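PDB 1YQE: D-aminoacyl-tRNA deacylase from Archaeoglobus fulgidus, which probably hydrolyses D-aminoacyl-tRNAs to free tRNA and D-amino acids, limiting the toxicity of mischarged tRNA. Local coordinates for residues 78-83 and 157-162; 85-90 and 131-136. All blocks are in the same frame, centred on the assembly; numbering follows the deposited sequence.

Overall arrangement
Both contacts pair neighbouring parallel strands of one mixed sheet, and both are partly buried, with centres about 10 Å apart. Interaction 1 joins 73-81 to 152-159 where these strands end; interaction 2 joins 88-92 to the outermost strand 135-138 near their beginnings. Strands 152-159 and 88-92 are themselves neighbours, running antiparallel, and G158 N probably bonds to I88 O at 2.6 Å. Chemistry follows place. Interaction 1 buries 277 Å², through backbone pairing and the residues S159, H80, I157 and S82, and presents R79, H80 and S81 to pyrophosphate. Interaction 2 buries 514 Å², with phenylalanines on the inside and a salt bridge between R86 and E135 toward the surface.

Interaction 1 (78-83 and 157-162); sequences SRHSSK and IGSTEE. With POP (pyrophosphate 2-), chain B.
H80 N donates to I157 O at 2.9 Å, and two residues further on S82 N reaches S159 O at 3.1 Å. The second of these bonds is the straighter, with an N-H...O angle of 158°. A third bond, from I157 N to S78 O, is weak. CA-H...O contacts fill in between, among them S159 CA to H80 O and S81 CA to S159 O.

Side chains add a small van der Waals contact. S82 CB sits 3.5 Å from S159 OG, a hydroxyl whose hydrogen-bond partner is R86 O, and the same OG approaches CD2 of the H80 ring obliquely.

These are the ends of two adjacent parallel strands, their axes 23° apart. The peptide before S159 is modelled as cis, and T160 then N-caps the helix starting at 161, its OG1 accepting from E162 N and also hydrogen-bonded to the E163 carboxylate.

The end of strand 73-81 forms one wall of the pyrophosphate pocket. R79 NH1 donates to O1 of the ligand at 2.9 Å, with that oxygen at the guanidinium edge and in its plane; the chain is extended from CG to NE, which carries the cation to the phosphate. O5 takes two N-H groups, S81 N at 3.0 Å and, weakly, H80 ND1. The imidazole of H80, swung to the side away from its own amide nitrogen (chi1 168°), stands between the ligand and S159, while its NE2 is bonded to Y199. R54 also grips the pyrophosphate.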
loop_
_atom_site.group_PDB
_atom_site.type_symbol
_atom_site.label_atom_id
_atom_site.label_comp_id
_atom_site.label_asym_id
_atom_site.label_seq_id
_atom_site.Cartn_x
_atom_site.Cartn_y
_atom_site.Cartn_z
ATOM N N SER A 78 -0.424 1.467 10.147
ATOM C CA SER A 78 0.713 1.097 10.968
ATOM C C SER A 78 1.818 2.137 10.976
ATOM O O SER A 78 1.802 3.101 10.216
ATOM C CB SER A 78 1.281 -0.236 10.464
ATOM O OG SER A 78 2.614 -0.432 10.911
ATOM N N ARG A 79 2.783 1.933 11.858
ATOM C CA ARG A 79 3.917 2.829 11.939
ATOM C C ARG A 79 4.936 2.336 10.918
ATOM O O ARG A 79 4.836 1.210 10.418
ATOM C CB ARG A 79 4.533 2.769 13.337
ATOM C CG ARG A 79 4.991 1.377 13.740
ATOM C CD ARG A 79 5.603 1.378 15.130
ATOM N NE ARG A 79 5.802 0.027 15.641
ATOM C CZ ARG A 79 6.664 -0.849 15.139
ATOM N NH1 ARG A 79 7.422 -0.520 14.103
ATOM N NH2 ARG A 79 6.763 -2.061 15.670
ATOM N N HIS A 80 5.899 3.190 10.594
ATOM C CA HIS A 80 6.971 2.823 9.679
ATOM C C HIS A 80 8.272 3.098 10.423
ATOM O O HIS A 80 8.504 4.216 10.879
ATOM C CB HIS A 80 6.930 3.652 8.391
ATOM C CG HIS A 80 8.161 3.505 7.550
ATOM N ND1 HIS A 80 8.571 2.294 7.033
ATOM C CD2 HIS A 80 9.106 4.407 7.189
ATOM C CE1 HIS A 80 9.716 2.455 6.395
ATOM N NE2 HIS A 80 10.063 3.727 6.475
ATOM N N SER A 81 9.111 2.077 10.556
ATOM C CA SER A 81 10.379 2.238 11.255
ATOM C C SER A 81 11.535 2.286 10.261
ATOM O O SER A 81 11.661 1.418 9.403
ATOM C CB SER A 81 10.582 1.083 12.242
ATOM O OG SER A 81 11.768 1.262 12.998
ATOM N N SER A 82 12.374 3.309 10.374
ATOM C CA SER A 82 13.513 3.449 9.478
ATOM C C SER A 82 14.687 4.101 10.187
ATOM O O SER A 82 14.505 4.964 11.049
ATOM C CB SER A 82 13.131 4.280 8.252
ATOM O OG SER A 82 14.228 4.397 7.360
ATOM N N LYS A 83 15.892 3.676 9.819
ATOM C CA LYS A 83 17.110 4.203 10.412
ATOM C C LYS A 83 17.432 5.612 9.922
ATOM O O LYS A 83 18.291 6.285 10.490
ATOM C CB LYS A 83 18.286 3.263 10.112
ATOM C CG LYS A 83 18.484 2.955 8.633
ATOM C CD LYS A 83 19.611 1.953 8.431
ATOM C CE LYS A 83 19.741 1.534 6.974
ATOM N NZ LYS A 83 20.149 2.661 6.089
ATOM N N ILE A 157 3.099 5.990 9.050
ATOM C CA ILE A 157 3.706 7.230 9.512
ATOM C C ILE A 157 5.112 6.858 9.965
ATOM O O ILE A 157 5.268 5.982 10.822
ATOM C CB ILE A 157 2.962 7.806 10.729
ATOM C CG1 ILE A 157 1.516 8.123 10.356
ATOM C CG2 ILE A 157 3.670 9.055 11.231
ATOM C CD1 ILE A 157 0.692 8.630 11.524
ATOM N N GLY A 158 6.125 7.453 9.382
ATOM C CA GLY A 158 7.342 7.389 10.175
ATOM C C GLY A 158 8.227 8.622 10.255
ATOM O O GLY A 158 7.812 9.741 9.954
ATOM N N SER A 159 9.385 8.015 10.953
ATOM C CA SER A 159 10.182 6.790 10.930
ATOM C C SER A 159 10.574 6.332 12.329
ATOM O O SER A 159 11.118 5.239 12.501
ATOM C CB SER A 159 11.450 6.989 10.093
ATOM O OG SER A 159 11.140 7.131 8.718
ATOM N N THR A 160 10.298 7.167 13.327
ATOM C CA THR A 160 10.627 6.834 14.706
ATOM C C THR A 160 9.446 7.085 15.634
ATOM O O THR A 160 8.383 7.538 15.201
ATOM C CB THR A 160 11.819 7.669 15.226
ATOM O OG1 THR A 160 11.364 8.981 15.597
ATOM C CG2 THR A 160 12.887 7.793 14.149
ATOM N N GLU A 161 9.655 6.797 16.914
ATOM C CA GLU A 161 8.637 6.976 17.941
ATOM C C GLU A 161 8.130 8.416 17.985
ATOM O O GLU A 161 6.972 8.666 18.318
ATOM C CB GLU A 161 9.211 6.587 19.307
ATOM C CG GLU A 161 8.179 6.484 20.417
ATOM C CD GLU A 161 7.190 5.357 20.188
ATOM O OE1 GLU A 161 7.623 4.187 20.115
ATOM O OE2 GLU A 161 5.978 5.641 20.083
ATOM N N GLU A 162 9.000 9.363 17.658
ATOM C CA GLU A 162 8.605 10.766 17.656
ATOM C C GLU A 162 7.426 10.975 16.714
ATOM O O GLU A 162 6.471 11.686 17.037
ATOM C CB GLU A 162 9.773 11.651 17.219
ATOM C CG GLU A 162 10.692 12.057 18.354
ATOM C CD GLU A 162 9.957 12.820 19.439
ATOM O OE1 GLU A 162 9.268 13.811 19.105
ATOM O OE2 GLU A 162 10.069 12.433 20.625
HETATM P P1 POP B . 7.833 -2.747 11.555
HETATM O O1 POP B . 8.996 -2.156 12.335
HETATM O O2 POP B . 6.623 -2.847 12.492
HETATM O O3 POP B . 8.154 -4.147 11.055
HETATM O O POP B . 7.361 -1.754 10.308
HETATM P P2 POP B . 8.200 -1.572 8.885
HETATM O O4 POP B . 9.505 -2.322 8.862
HETATM O O5 POP B . 8.454 -0.119 8.648
HETATM O O6 POP B . 7.151 -2.089 7.779
HETATM O O HOH W 1 12.875 4.013 14.612
#

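Interaction 2 (85-90 and 131-136); sequences GRKIFT and KPEFEF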
loop_
_atom_site.group_PDB
_atom_site.type_symbol
_atom_site.label_atom_id
_atom_site.label_comp_id
_atom_site.label_asym_id
_atom_site.label_seq_id
_atom_site.Cartn_x
_atom_site.Cartn_y
_atom_site.Cartn_z
ATOM N N GLY A 85 15.427 7.996 10.098
ATOM C CA GLY A 85 14.739 8.901 11.003
ATOM C C GLY A 85 13.945 10.027 10.365
ATOM O O GLY A 85 13.540 10.964 11.053
ATOM N N ARG A 86 13.713 9.945 9.059
ATOM C CA ARG A 86 12.959 10.978 8.351
ATOM C C ARG A 86 11.484 10.976 8.740
ATOM O O ARG A 86 10.929 9.936 9.094
ATOM C CB ARG A 86 13.068 10.766 6.839
ATOM C CG ARG A 86 14.455 10.966 6.257
ATOM C CD ARG A 86 14.478 10.519 4.806
ATOM N NE ARG A 86 13.377 11.109 4.052
ATOM C CZ ARG A 86 13.090 10.821 2.787
ATOM N NH1 ARG A 86 13.825 9.941 2.121
ATOM N NH2 ARG A 86 12.064 11.414 2.189
ATOM N N LYS A 87 10.850 12.143 8.674
ATOM C CA LYS A 87 9.429 12.249 8.991
ATOM C C LYS A 87 8.690 12.031 7.675
ATOM O O LYS A 87 8.738 12.874 6.777
ATOM C CB LYS A 87 9.105 13.635 9.560
ATOM C CG LYS A 87 9.752 13.924 10.911
ATOM C CD LYS A 87 9.349 15.301 11.424
ATOM C CE LYS A 87 9.943 15.587 12.794
ATOM N NZ LYS A 87 9.391 14.677 13.839
ATOM N N ILE A 88 8.012 10.895 7.553
ATOM C CA ILE A 88 7.318 10.588 6.315
ATOM C C ILE A 88 5.992 9.860 6.458
ATOM O O ILE A 88 5.711 9.228 7.475
ATOM C CB ILE A 88 8.208 9.722 5.382
ATOM C CG1 ILE A 88 8.744 8.519 6.158
ATOM C CG2 ILE A 88 9.361 10.552 4.816
ATOM C CD1 ILE A 88 9.624 7.591 5.331
ATOM N N PHE A 89 5.182 9.985 5.414
ATOM C CA PHE A 89 3.900 9.299 5.309
ATOM C C PHE A 89 4.207 8.321 4.175
ATOM O O PHE A 89 4.707 8.739 3.136
ATOM C CB PHE A 89 2.798 10.255 4.843
ATOM C CG PHE A 89 2.396 11.275 5.865
ATOM C CD1 PHE A 89 1.787 10.887 7.053
ATOM C CD2 PHE A 89 2.596 12.631 5.625
ATOM C CE1 PHE A 89 1.376 11.834 7.993
ATOM C CE2 PHE A 89 2.188 13.588 6.557
ATOM C CZ PHE A 89 1.578 13.187 7.742
ATOM N N THR A 90 3.940 7.034 4.354
ATOM C CA THR A 90 4.233 6.105 3.271
ATOM C C THR A 90 3.073 5.198 2.901
ATOM O O THR A 90 2.106 5.048 3.650
ATOM C CB THR A 90 5.448 5.200 3.591
ATOM O OG1 THR A 90 5.079 4.237 4.587
ATOM C CG2 THR A 90 6.621 6.032 4.102
ATOM N N LYS A 131 1.377 19.666 7.694
ATOM C CA LYS A 131 2.537 19.121 8.394
ATOM C C LYS A 131 3.745 19.326 7.486
ATOM O O LYS A 131 4.279 18.372 6.914
ATOM C CB LYS A 131 2.339 17.629 8.674
ATOM C CG LYS A 131 1.186 17.323 9.620
ATOM C CD LYS A 131 1.511 17.739 11.048
ATOM C CE LYS A 131 2.627 16.875 11.628
ATOM N NZ LYS A 131 3.044 17.305 12.987
ATOM N N PRO A 132 4.193 20.583 7.347
ATOM C CA PRO A 132 5.333 20.970 6.510
ATOM C C PRO A 132 6.619 20.176 6.719
ATOM O O PRO A 132 7.389 19.991 5.774
ATOM C CB PRO A 132 5.514 22.452 6.844
ATOM C CG PRO A 132 4.136 22.892 7.191
ATOM C CD PRO A 132 3.659 21.758 8.060
ATOM N N GLU A 133 6.855 19.711 7.943
ATOM C CA GLU A 133 8.074 18.961 8.236
ATOM C C GLU A 133 8.005 17.526 7.716
ATOM O O GLU A 133 9.002 16.801 7.744
ATOM C CB GLU A 133 8.355 18.945 9.747
ATOM C CG GLU A 133 7.474 17.985 10.546
ATOM C CD GLU A 133 6.104 18.553 10.889
ATOM O OE1 GLU A 133 5.545 19.326 10.080
ATOM O OE2 GLU A 133 5.582 18.205 11.970
ATOM N N PHE A 134 6.829 17.121 7.246
ATOM C CA PHE A 134 6.639 15.772 6.720
ATOM C C PHE A 134 6.680 15.723 5.203
ATOM O O PHE A 134 6.350 16.691 4.520
ATOM C CB PHE A 134 5.305 15.183 7.186
ATOM C CG PHE A 134 5.366 14.518 8.525
ATOM C CD1 PHE A 134 5.503 15.269 9.688
ATOM C CD2 PHE A 134 5.292 13.130 8.627
ATOM C CE1 PHE A 134 5.566 14.647 10.933
ATOM C CE2 PHE A 134 5.356 12.501 9.868
ATOM C CZ PHE A 134 5.491 13.262 11.023
ATOM N N GLU A 135 7.075 14.572 4.681
ATOM C CA GLU A 135 7.149 14.379 3.246
ATOM C C GLU A 135 6.460 13.066 2.910
ATOM O O GLU A 135 6.450 12.146 3.721
ATOM C CB GLU A 135 8.614 14.331 2.808
ATOM C CG GLU A 135 8.822 14.226 1.314
ATOM C CD GLU A 135 10.292 14.246 0.935
ATOM O OE1 GLU A 135 10.977 15.243 1.256
ATOM O OE2 GLU A 135 10.761 13.266 0.316
ATOM N N PHE A 136 5.859 12.985 1.730
ATOM C CA PHE A 136 5.209 11.746 1.325
ATOM C C PHE A 136 6.116 10.958 0.397
ATOM O O PHE A 136 6.853 11.528 -0.403
ATOM C CB PHE A 136 3.904 11.992 0.572
ATOM C CG PHE A 136 3.418 10.772 -0.158
ATOM C CD1 PHE A 136 2.896 9.690 0.546
ATOM C CD2 PHE A 136 3.583 10.657 -1.532
ATOM C CE1 PHE A 136 2.553 8.510 -0.106
ATOM C CE2 PHE A 136 3.244 9.478 -2.196
ATOM C CZ PHE A 136 2.727 8.402 -1.475
HETATM O O HOH W 2 7.230 17.068 13.800
#
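K87 packs on F134: its CB lies 3.7 Å from the ring centroid and 1° off the ring normal, a CH-pi contact. F89 meets F134 obliquely, the planes 31° apart, with F134 CD2 over a face of the F89 ring and F134 CB 3.6 Å from F89 CE2. A leucine in place of F134 would probably leave K87 CB without its aromatic face and open a gap beside F89.

Backbone bonds set the register, I88 opposite E135 and F89 opposite F136. E135 N donates to K87 O at 3.2 Å and F89 N to E135 O at 3.0 Å. This is a parallel pair at the margin of the mixed sheet, entered through a type I turn from K131 to F134. Helix 167-182 covers F89 and F134.

Most charged groups lie toward the outside. R86 NH2 forms a salt bridge with E135 OE2 at 2.9 Å; the oxygen lies at the guanidinium edge, and E135 reaches it with CG anti to its backbone N (chi1 -176°) and its chain extended. K87 CD rests 3.4 Å from E133 CG, while K87 NZ pairs with E163. K131 NZ forms salt bridges with E133 OE2, tilted from its carboxylate plane, and with D166.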